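Long-range contacts in purine nucleoside phosphorylase (Anopheles gambiae, PDB 2P4S), which catalyses the phosphate-dependent cleavage of inosine, guanosine and their 2'-deoxy forms into free purine base and pentose 1-phosphate, a step of purine salvage: residues T106-C116 / F155-M166; P231-P242 / H308-C316. One frame throughout, in Å; residues are numbered along the deposited sequence.

Contact 1: residues T106-C116 / F155-M166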
loop_
_atom_site.group_PDB
_atom_site.type_symbol
_atom_site.label_atom_id
_atom_site.label_comp_id
_atom_site.label_asym_id
_atom_site.label_seq_id
_atom_site.Cartn_x
_atom_site.Cartn_y
_atom_site.Cartn_z
ATOM N N THR A 106 29.742 -10.573 -25.180
ATOM C CA THR A 106 30.899 -10.301 -24.343
ATOM C C THR A 106 31.506 -11.650 -23.956
ATOM O O THR A 106 30.783 -12.643 -23.786
ATOM C CB THR A 106 30.566 -9.412 -23.051
ATOM O OG1 THR A 106 31.772 -9.126 -22.325
ATOM C CG2 THR A 106 29.538 -10.081 -22.095
ATOM N N GLU A 107 32.818 -11.686 -23.819
ATOM C CA GLU A 107 33.486 -12.861 -23.263
ATOM C C GLU A 107 33.552 -12.875 -21.723
ATOM O O GLU A 107 33.888 -13.891 -21.119
ATOM C CB GLU A 107 34.902 -12.940 -23.827
ATOM C CG GLU A 107 34.920 -13.467 -25.268
ATOM C CD GLU A 107 36.324 -13.878 -25.676
ATOM O OE1 GLU A 107 36.641 -15.101 -25.584
ATOM O OE2 GLU A 107 37.116 -12.967 -26.035
ATOM N N LEU A 108 33.254 -11.725 -21.116
ATOM C CA LEU A 108 33.297 -11.539 -19.661
ATOM C C LEU A 108 32.262 -12.431 -18.993
ATOM O O LEU A 108 31.134 -12.565 -19.492
ATOM C CB LEU A 108 33.056 -10.089 -19.324
ATOM C CG LEU A 108 34.277 -9.227 -19.002
ATOM C CD1 LEU A 108 34.603 -8.129 -20.119
ATOM C CD2 LEU A 108 33.965 -8.550 -17.654
ATOM N N ARG A 109 32.676 -13.095 -17.915
ATOM C CA ARG A 109 31.786 -13.937 -17.128
ATOM C C ARG A 109 31.842 -13.453 -15.647
ATOM O O ARG A 109 32.559 -14.047 -14.824
ATOM C CB ARG A 109 32.124 -15.449 -17.287
ATOM C CG ARG A 109 31.841 -16.087 -18.689
ATOM C CD ARG A 109 30.380 -15.890 -19.147
ATOM N NE ARG A 109 30.092 -16.338 -20.525
ATOM C CZ ARG A 109 30.192 -15.590 -21.634
ATOM N NH1 ARG A 109 30.598 -14.327 -21.596
ATOM N NH2 ARG A 109 29.877 -16.106 -22.810
ATOM N N PRO A 110 31.119 -12.335 -15.325
ATOM C CA PRO A 110 31.185 -11.751 -13.980
ATOM C C PRO A 110 30.383 -12.550 -12.986
ATOM O O PRO A 110 29.406 -13.189 -13.368
ATOM C CB PRO A 110 30.555 -10.393 -14.158
ATOM C CG PRO A 110 29.618 -10.530 -15.305
ATOM C CD PRO A 110 30.226 -11.550 -16.218
ATOM N N LYS A 111 30.812 -12.507 -11.724
ATOM C CA LYS A 111 30.133 -13.193 -10.609
ATOM C C LYS A 111 29.371 -12.203 -9.742
ATOM O O LYS A 111 28.612 -12.604 -8.856
ATOM C CB LYS A 111 31.156 -13.948 -9.739
ATOM C CG LYS A 111 31.937 -15.024 -10.523
ATOM C CD LYS A 111 31.034 -16.145 -11.040
ATOM C CE LYS A 111 31.779 -16.941 -12.097
ATOM N NZ LYS A 111 32.922 -17.735 -11.511
ATOM N N VAL A 112 29.610 -10.919 -10.008
ATOM C CA VAL A 112 29.065 -9.828 -9.255
ATOM C C VAL A 112 28.294 -8.872 -10.177
ATOM O O VAL A 112 28.871 -8.320 -11.083
ATOM C CB VAL A 112 30.176 -9.044 -8.480
ATOM C CG1 VAL A 112 29.542 -7.956 -7.615
ATOM C CG2 VAL A 112 31.045 -10.004 -7.612
ATOM N N GLY A 113 27.001 -8.667 -9.908
ATOM C CA GLY A 113 26.220 -7.555 -10.510
ATOM C C GLY A 113 26.139 -6.302 -9.623
ATOM O O GLY A 113 25.977 -6.409 -8.408
ATOM N N ILE A 114 26.228 -5.113 -10.219
ATOM C CA ILE A 114 26.182 -3.850 -9.483
ATOM C C ILE A 114 25.088 -2.955 -10.117
ATOM O O ILE A 114 25.100 -2.691 -11.339
ATOM C CB ILE A 114 27.539 -3.096 -9.505
ATOM C CG1 ILE A 114 28.677 -3.962 -8.940
ATOM C CG2 ILE A 114 27.456 -1.770 -8.737
ATOM C CD1 ILE A 114 30.120 -3.420 -9.253
ATOM N N ILE A 115 24.129 -2.511 -9.312
ATOM C CA ILE A 115 23.171 -1.478 -9.786
ATOM C C ILE A 115 23.572 -0.112 -9.246
ATOM O O ILE A 115 23.633 0.060 -8.029
ATOM C CB ILE A 115 21.714 -1.843 -9.419
ATOM C CG1 ILE A 115 21.451 -3.305 -9.775
ATOM C CG2 ILE A 115 20.720 -0.911 -10.171
ATOM C CD1 ILE A 115 20.036 -3.817 -9.418
ATOM N N CYS A 116 23.916 0.827 -10.127
ATOM C CA CYS A 116 24.239 2.232 -9.758
ATOM C C CYS A 116 23.027 3.192 -9.732
ATOM O O CYS A 116 22.394 3.419 -10.778
ATOM C CB CYS A 116 25.243 2.821 -10.758
ATOM S SG CYS A 116 26.711 1.803 -10.955
ATOM N N PHE A 155 29.982 -4.377 -18.906
ATOM C CA PHE A 155 30.693 -5.570 -18.431
ATOM C C PHE A 155 32.129 -5.133 -18.441
ATOM O O PHE A 155 32.598 -4.676 -19.449
ATOM C CB PHE A 155 30.502 -6.750 -19.383
ATOM C CG PHE A 155 29.126 -7.352 -19.364
ATOM C CD1 PHE A 155 28.898 -8.567 -18.712
ATOM C CD2 PHE A 155 28.061 -6.747 -20.052
ATOM C CE1 PHE A 155 27.603 -9.162 -18.683
ATOM C CE2 PHE A 155 26.796 -7.322 -20.044
ATOM C CZ PHE A 155 26.564 -8.565 -19.367
ATOM N N GLY A 156 32.837 -5.228 -17.320
ATOM C CA GLY A 156 34.222 -4.725 -17.257
ATOM C C GLY A 156 34.909 -5.233 -16.007
ATOM O O GLY A 156 34.300 -5.946 -15.204
ATOM N N TYR A 157 36.179 -4.857 -15.854
ATOM C CA TYR A 157 37.012 -5.194 -14.696
ATOM C C TYR A 157 37.034 -4.062 -13.679
ATOM O O TYR A 157 37.426 -2.909 -13.996
ATOM C CB TYR A 157 38.452 -5.579 -15.141
ATOM C CG TYR A 157 38.485 -6.870 -15.942
ATOM C CD1 TYR A 157 38.665 -8.074 -15.308
ATOM C CD2 TYR A 157 38.304 -6.874 -17.341
ATOM C CE1 TYR A 157 38.682 -9.304 -16.030
ATOM C CE2 TYR A 157 38.305 -8.097 -18.095
ATOM C CZ TYR A 157 38.503 -9.312 -17.423
ATOM O OH TYR A 157 38.519 -10.553 -18.086
ATOM N N LEU A 158 36.577 -4.377 -12.468
ATOM C CA LEU A 158 36.731 -3.446 -11.332
ATOM C C LEU A 158 37.953 -3.859 -10.462
ATOM O O LEU A 158 37.884 -4.848 -9.731
ATOM C CB LEU A 158 35.446 -3.374 -10.491
ATOM C CG LEU A 158 35.366 -2.253 -9.445
ATOM C CD1 LEU A 158 35.570 -0.885 -10.064
ATOM C CD2 LEU A 158 34.052 -2.274 -8.724
ATOM N N ALA A 159 39.050 -3.101 -10.571
ATOM C CA ALA A 159 40.379 -3.503 -10.065
ATOM C C ALA A 159 40.730 -4.970 -10.363
ATOM O O ALA A 159 41.065 -5.722 -9.448
ATOM C CB ALA A 159 40.489 -3.230 -8.549
ATOM N N GLY A 160 40.626 -5.380 -11.633
ATOM C CA GLY A 160 40.901 -6.759 -12.005
ATOM C C GLY A 160 39.774 -7.756 -11.810
ATOM O O GLY A 160 39.902 -8.911 -12.212
ATOM N N VAL A 161 38.662 -7.362 -11.191
ATOM C CA VAL A 161 37.558 -8.327 -10.984
ATOM C C VAL A 161 36.444 -8.061 -12.000
ATOM O O VAL A 161 35.987 -6.908 -12.123
ATOM C CB VAL A 161 37.019 -8.308 -9.517
ATOM C CG1 VAL A 161 35.929 -9.356 -9.321
ATOM C CG2 VAL A 161 38.184 -8.519 -8.524
ATOM N N PRO A 162 36.051 -9.096 -12.773
ATOM C CA PRO A 162 34.927 -8.932 -13.706
ATOM C C PRO A 162 33.595 -8.684 -12.977
ATOM O O PRO A 162 33.149 -9.492 -12.101
ATOM C CB PRO A 162 34.894 -10.262 -14.483
ATOM C CG PRO A 162 35.628 -11.219 -13.647
ATOM C CD PRO A 162 36.623 -10.453 -12.836
ATOM N N VAL A 163 32.978 -7.566 -13.360
ATOM C CA VAL A 163 31.647 -7.161 -12.865
ATOM C C VAL A 163 30.707 -6.872 -14.060
ATOM O O VAL A 163 31.148 -6.715 -15.207
ATOM C CB VAL A 163 31.712 -5.930 -11.853
ATOM C CG1 VAL A 163 32.661 -6.196 -10.679
ATOM C CG2 VAL A 163 32.156 -4.652 -12.549
ATOM N N MET A 164 29.418 -6.867 -13.758
ATOM C CA MET A 164 28.348 -6.474 -14.658
ATOM C C MET A 164 27.662 -5.292 -13.948
ATOM O O MET A 164 27.131 -5.432 -12.853
ATOM C CB MET A 164 27.364 -7.617 -14.733
ATOM C CG MET A 164 26.380 -7.491 -15.824
ATOM S SD MET A 164 25.281 -8.887 -15.682
ATOM C CE MET A 164 26.322 -10.136 -15.132
ATOM N N CYS A 165 27.655 -4.140 -14.586
ATOM C CA CYS A 165 27.268 -2.932 -13.945
ATOM C C CYS A 165 26.092 -2.205 -14.654
ATOM O O CYS A 165 26.175 -1.853 -15.852
ATOM C CB CYS A 165 28.531 -2.103 -13.842
ATOM S SG CYS A 165 28.266 -0.656 -12.950
ATOM N N MET A 166 24.962 -2.072 -13.947
ATOM C CA MET A 166 23.857 -1.227 -14.391
ATOM C C MET A 166 24.153 0.219 -14.124
ATOM O O MET A 166 24.035 0.700 -12.994
ATOM C CB MET A 166 22.545 -1.601 -13.735
ATOM C CG MET A 166 21.834 -2.735 -14.420
ATOM S SD MET A 166 20.322 -3.145 -13.521
ATOM C CE MET A 166 19.152 -1.864 -14.029
HETATM O O HOH W 1 33.352 -11.769 -10.889
#
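Val112 O accepts a hydrogen bond from Met164 N, the first rung of a parallel pairing between strand 112-116 and strand 161-166 in the mixed beta-sheet of the PNP fold. It continues with Ile114 N to Met164 O (2.8 Å), Met166 N to Ile114 O (2.7 Å) and Cys116 N to Met166 O. Strand 161-166 is the second arm of a hairpin, turned back through a type I' turn from Leu158 to Val161, while strand 195-204 binds the far edge of 112-116.

Ahead of the ladder, Leu108 and Pro110 settle onto the hairpin. CB of Leu108 faces Phe155 CB; at the tip CD1 reaches toward Tyr157 CE2, and CD2 dips to 3.5 Å from Gly156 N while resting on Pro162 CB. Pro110 CB lies 3.4 Å from Pro162 O, and Pro110 CG is squeezed to 3.3 Å from Met164 CE. The Phe155 ring is clamped between Thr106 CG2 over one face, a CH-pi contact 3.9 Å from the ring centroid, and Met164 CG over the opposite face. Thr106 can offer that methyl because its OG1 is anti to the backbone N (chi1 -177°), where it accepts from Leu108 N in an ST turn and bonds to Asp131. Before the strands close up, a water bridges the gap, accepting from Lys111 N and donating to Pro162 O.

Ile114 CD1 packs on Val163 CB and Leu158 CD2. On the other face Ile115 and Met166 lie alongside, near Val185 and Pro184 of helix 178-191. At the far end the sulfurs Cys116 SG and Cys165 SG stand 3.5 Å apart, not disulfide-bonded.

Contact 2: residues P231-P242 / H308-C316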
loop_
_atom_site.group_PDB
_atom_site.type_symbol
_atom_site.label_atom_id
_atom_site.label_comp_id
_atom_site.label_asym_id
_atom_site.label_seq_id
_atom_site.Cartn_x
_atom_site.Cartn_y
_atom_site.Cartn_z
ATOM N N PRO A 231 7.570 -7.696 -6.572
ATOM C CA PRO A 231 8.030 -8.255 -7.866
ATOM C C PRO A 231 7.760 -9.780 -8.063
ATOM O O PRO A 231 7.821 -10.270 -9.179
ATOM C CB PRO A 231 9.536 -7.949 -7.864
ATOM C CG PRO A 231 9.895 -7.890 -6.428
ATOM C CD PRO A 231 8.724 -7.214 -5.780
ATOM N N LEU A 232 7.403 -10.503 -7.016
ATOM C CA LEU A 232 7.226 -11.925 -7.162
ATOM C C LEU A 232 5.763 -12.319 -7.298
ATOM O O LEU A 232 5.443 -13.495 -7.383
ATOM C CB LEU A 232 7.866 -12.658 -5.970
ATOM C CG LEU A 232 9.304 -12.280 -5.611
ATOM C CD1 LEU A 232 9.655 -13.037 -4.353
ATOM C CD2 LEU A 232 10.301 -12.561 -6.768
ATOM N N GLN A 233 4.861 -11.344 -7.287
ATOM C CA GLN A 233 3.421 -11.670 -7.409
ATOM C C GLN A 233 3.159 -12.374 -8.755
ATOM O O GLN A 233 3.736 -12.004 -9.768
ATOM C CB GLN A 233 2.551 -10.418 -7.278
ATOM C CG GLN A 233 1.052 -10.739 -7.011
ATOM C CD GLN A 233 0.128 -9.593 -7.367
ATOM O OE1 GLN A 233 0.564 -8.586 -7.951
ATOM N NE2 GLN A 233 -1.138 -9.719 -7.011
ATOM N N GLY A 234 2.319 -13.403 -8.737
ATOM C CA GLY A 234 2.014 -14.180 -9.933
ATOM C C GLY A 234 2.642 -15.567 -9.863
ATOM O O GLY A 234 3.288 -15.897 -8.879
ATOM N N PRO A 235 2.476 -16.392 -10.920
ATOM C CA PRO A 235 3.042 -17.761 -10.914
ATOM C C PRO A 235 4.535 -17.793 -10.533
ATOM O O PRO A 235 5.299 -16.919 -10.936
ATOM C CB PRO A 235 2.871 -18.203 -12.378
ATOM C CG PRO A 235 1.596 -17.467 -12.836
ATOM C CD PRO A 235 1.722 -16.099 -12.171
ATOM N N ASN A 236 4.947 -18.791 -9.773
ATOM C CA ASN A 236 6.367 -18.921 -9.412
ATOM C C ASN A 236 7.068 -19.948 -10.317
ATOM O O ASN A 236 6.562 -21.066 -10.491
ATOM C CB ASN A 236 6.539 -19.323 -7.930
ATOM C CG ASN A 236 8.009 -19.513 -7.551
ATOM O OD1 ASN A 236 8.512 -20.634 -7.446
ATOM N ND2 ASN A 236 8.709 -18.419 -7.401
ATOM N N ASP A 237 8.206 -19.563 -10.895
ATOM C CA ASP A 237 9.065 -20.505 -11.632
ATOM C C ASP A 237 10.209 -21.047 -10.750
ATOM O O ASP A 237 11.149 -20.302 -10.406
ATOM C CB ASP A 237 9.618 -19.834 -12.910
ATOM C CG ASP A 237 10.163 -20.851 -13.941
ATOM O OD1 ASP A 237 10.871 -21.818 -13.561
ATOM O OD2 ASP A 237 9.902 -20.659 -15.156
ATOM N N GLU A 238 10.143 -22.350 -10.418
ATOM C CA GLU A 238 11.097 -22.986 -9.495
ATOM C C GLU A 238 12.523 -22.989 -10.036
ATOM O O GLU A 238 13.462 -23.185 -9.300
ATOM C CB GLU A 238 10.690 -24.411 -9.105
ATOM C CG GLU A 238 9.192 -24.663 -9.001
ATOM C CD GLU A 238 8.616 -24.348 -7.617
ATOM O OE1 GLU A 238 9.349 -24.649 -6.624
ATOM O OE2 GLU A 238 7.453 -23.794 -7.532
ATOM N N ARG A 239 12.667 -22.780 -11.333
ATOM C CA ARG A 239 13.977 -22.590 -11.954
ATOM C C ARG A 239 14.667 -21.318 -11.462
ATOM O O ARG A 239 15.909 -21.236 -11.488
ATOM C CB ARG A 239 13.843 -22.548 -13.479
ATOM C CG ARG A 239 13.341 -23.871 -14.134
ATOM C CD ARG A 239 13.274 -23.728 -15.657
ATOM N NE ARG A 239 12.157 -22.858 -16.042
ATOM C CZ ARG A 239 11.664 -22.761 -17.273
ATOM N NH1 ARG A 239 12.199 -23.459 -18.268
ATOM N NH2 ARG A 239 10.658 -21.953 -17.522
ATOM N N PHE A 240 13.893 -20.327 -11.015
ATOM C CA PHE A 240 14.491 -19.192 -10.276
ATOM C C PHE A 240 14.602 -19.453 -8.783
ATOM O O PHE A 240 15.657 -19.246 -8.208
ATOM C CB PHE A 240 13.773 -17.857 -10.522
ATOM C CG PHE A 240 14.013 -17.289 -11.879
ATOM C CD1 PHE A 240 15.300 -16.965 -12.281
ATOM C CD2 PHE A 240 12.932 -17.037 -12.742
ATOM C CE1 PHE A 240 15.521 -16.414 -13.550
ATOM C CE2 PHE A 240 13.138 -16.484 -14.008
ATOM C CZ PHE A 240 14.433 -16.171 -14.418
ATOM N N GLY A 241 13.531 -19.915 -8.155
ATOM C CA GLY A 241 13.543 -20.110 -6.714
ATOM C C GLY A 241 12.211 -20.611 -6.205
ATOM O O GLY A 241 11.293 -20.873 -7.002
ATOM N N PRO A 242 12.084 -20.747 -4.866
ATOM C CA PRO A 242 10.870 -21.293 -4.224
ATOM C C PRO A 242 9.675 -20.316 -4.201
ATOM O O PRO A 242 9.851 -19.097 -4.348
ATOM C CB PRO A 242 11.335 -21.609 -2.785
ATOM C CG PRO A 242 12.496 -20.657 -2.510
ATOM C CD PRO A 242 13.123 -20.344 -3.876
ATOM N N HIS A 308 12.888 -4.221 -4.092
ATOM C CA HIS A 308 12.368 -5.236 -5.028
ATOM C C HIS A 308 13.465 -5.883 -5.850
ATOM O O HIS A 308 13.350 -7.041 -6.210
ATOM C CB HIS A 308 11.266 -4.629 -5.953
ATOM C CG HIS A 308 11.610 -3.276 -6.492
ATOM N ND1 HIS A 308 11.415 -2.115 -5.772
ATOM C CD2 HIS A 308 12.191 -2.900 -7.661
ATOM C CE1 HIS A 308 11.865 -1.083 -6.474
ATOM N NE2 HIS A 308 12.369 -1.542 -7.609
ATOM N N GLU A 309 14.521 -5.144 -6.159
ATOM C CA GLU A 309 15.738 -5.747 -6.719
ATOM C C GLU A 309 16.393 -6.786 -5.761
ATOM O O GLU A 309 16.785 -7.899 -6.168
ATOM C CB GLU A 309 16.753 -4.631 -7.060
ATOM C CG GLU A 309 16.285 -3.664 -8.150
ATOM C CD GLU A 309 16.915 -2.274 -8.028
ATOM O OE1 GLU A 309 17.804 -2.076 -7.171
ATOM O OE2 GLU A 309 16.537 -1.364 -8.803
ATOM N N ILE A 310 16.576 -6.377 -4.507
ATOM C CA ILE A 310 17.042 -7.263 -3.445
ATOM C C ILE A 310 16.150 -8.486 -3.241
ATOM O O ILE A 310 16.646 -9.574 -3.093
ATOM C CB ILE A 310 17.231 -6.468 -2.100
ATOM C CG1 ILE A 310 18.329 -5.385 -2.283
ATOM C CG2 ILE A 310 17.579 -7.426 -0.951
ATOM C CD1 ILE A 310 19.817 -5.933 -2.282
ATOM N N ILE A 311 14.834 -8.323 -3.248
ATOM C CA ILE A 311 13.928 -9.453 -3.058
ATOM C C ILE A 311 14.035 -10.463 -4.217
ATOM O O ILE A 311 14.037 -11.698 -4.024
ATOM C CB ILE A 311 12.480 -8.924 -2.915
ATOM C CG1 ILE A 311 12.283 -8.283 -1.543
ATOM C CG2 ILE A 311 11.437 -10.008 -3.118
ATOM C CD1 ILE A 311 10.858 -7.710 -1.341
ATOM N N THR A 312 14.123 -9.934 -5.430
ATOM C CA THR A 312 14.379 -10.774 -6.614
ATOM C C THR A 312 15.729 -11.508 -6.517
ATOM O O THR A 312 15.823 -12.667 -6.853
ATOM C CB THR A 312 14.306 -9.907 -7.884
ATOM O OG1 THR A 312 13.018 -9.248 -7.921
ATOM C CG2 THR A 312 14.508 -10.757 -9.123
ATOM N N ALA A 313 16.772 -10.820 -6.067
ATOM C CA ALA A 313 18.087 -11.423 -5.884
ATOM C C ALA A 313 18.038 -12.582 -4.889
ATOM O O ALA A 313 18.575 -13.646 -5.141
ATOM C CB ALA A 313 19.082 -10.399 -5.428
ATOM N N ARG A 314 17.373 -12.368 -3.766
ATOM C CA ARG A 314 17.277 -13.365 -2.695
ATOM C C ARG A 314 16.499 -14.547 -3.189
ATOM O O ARG A 314 16.848 -15.666 -2.906
ATOM C CB ARG A 314 16.576 -12.759 -1.447
ATOM C CG ARG A 314 17.454 -11.744 -0.726
ATOM C CD ARG A 314 18.882 -12.327 -0.491
ATOM N NE ARG A 314 18.858 -13.260 0.624
ATOM C CZ ARG A 314 19.706 -14.271 0.812
ATOM N NH1 ARG A 314 20.675 -14.515 -0.079
ATOM N NH2 ARG A 314 19.556 -15.053 1.901
ATOM N N HIS A 315 15.440 -14.282 -3.945
ATOM C CA HIS A 315 14.631 -15.332 -4.564
ATOM C C HIS A 315 15.459 -16.330 -5.379
ATOM O O HIS A 315 15.247 -17.511 -5.244
ATOM C CB HIS A 315 13.493 -14.740 -5.424
ATOM C CG HIS A 315 12.549 -15.786 -5.975
ATOM N ND1 HIS A 315 12.385 -16.010 -7.321
ATOM C CD2 HIS A 315 11.761 -16.694 -5.351
ATOM C CE1 HIS A 315 11.530 -16.994 -7.506
ATOM N NE2 HIS A 315 11.125 -17.418 -6.324
ATOM N N CYS A 316 16.333 -15.814 -6.229
ATOM C CA CYS A 316 17.348 -16.518 -7.029
ATOM C C CYS A 316 18.477 -17.186 -6.250
ATOM O O CYS A 316 19.320 -17.795 -6.883
ATOM C CB CYS A 316 18.184 -15.478 -7.817
ATOM S SG CYS A 316 17.407 -14.687 -9.021
HETATM O O HOH W 2 11.182 -10.082 -10.064
#
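His315, toward the C-terminal end of helix 307-315, sends its imidazole into the curl of the 236-242 loop, and the loop's backbone closes around it. Gly241 CA sits over one ring face, 3.9 Å from the centroid, a CH-pi contact made by main chain. In the ring plane, His315 NE2 donates to Pro242 O at 2.9 Å, a bent bond with an N-H...O angle of 130°. With CG anti to the backbone N (chi1 -174°), the ring reaches across to the loop, and its other nitrogen, ND1, pairs with Arg186. Both ring nitrogens thus have partners, which fixes the ring's rotation.

The backbones also touch here. Cys316 CA points its hydrogen at Phe240 O (3.4 Å), and Gly241 CA does the same to His315 O (3.4 Å). The loop holds its own shape through Asp237, whose OD1 receives Arg239 N in an Asx turn while the guanidinium grips the carboxylate side-on, NE to OD1 and NH2 to OD2.

Farther up the helix, the Pro231 ring crosses His308 at about a right angle, its CG 3.6 Å from His308 CB. Leu232 splits its methyls: CD1 presses on Ile311 CG2 at 3.7 Å, and CD2 meets the His315 ring. Thr312 OG1 donates to His308 O (2.8 Å), a carbonyl that also takes Thr312 N, and accepts from a water.

The contact fastens the long loop between helices 223-226 and 253-265 to helix 307-315; through Gln233 and Leu232 this loop also reaches His172 O and Pro283 of a neighbouring subunit in the trimer. Helix 178-191 lies against His308 and Thr312, helix 92-105 touches Phe240 through Leu95, and Ile310 and Ala313 rest on Cys320 of strand 319-329.

How the contacts relate
The two contacts follow one another along the chain, their centres 22 Å apart, and meet where Ile115 CD1 of contact 1 lies 3.6 Å from Glu309 OE1 of contact 2. Arg169, a phosphate-binding residue, joins them: it forms a salt bridge with Glu309, and its side chain is about 4 Å from that of Ile115 and about 6 Å from that of His308. Helix 178-191 packs against both, through Val185 on Ile115 and Ala182 on Thr312. Both thus approach the phosphate site, contact 1 with a sheet strand, contact 2 with a helix. A bound inhibitor molecule is about 11 Å from the Ile115 side chain, and one about 10 Å from that of Pro242.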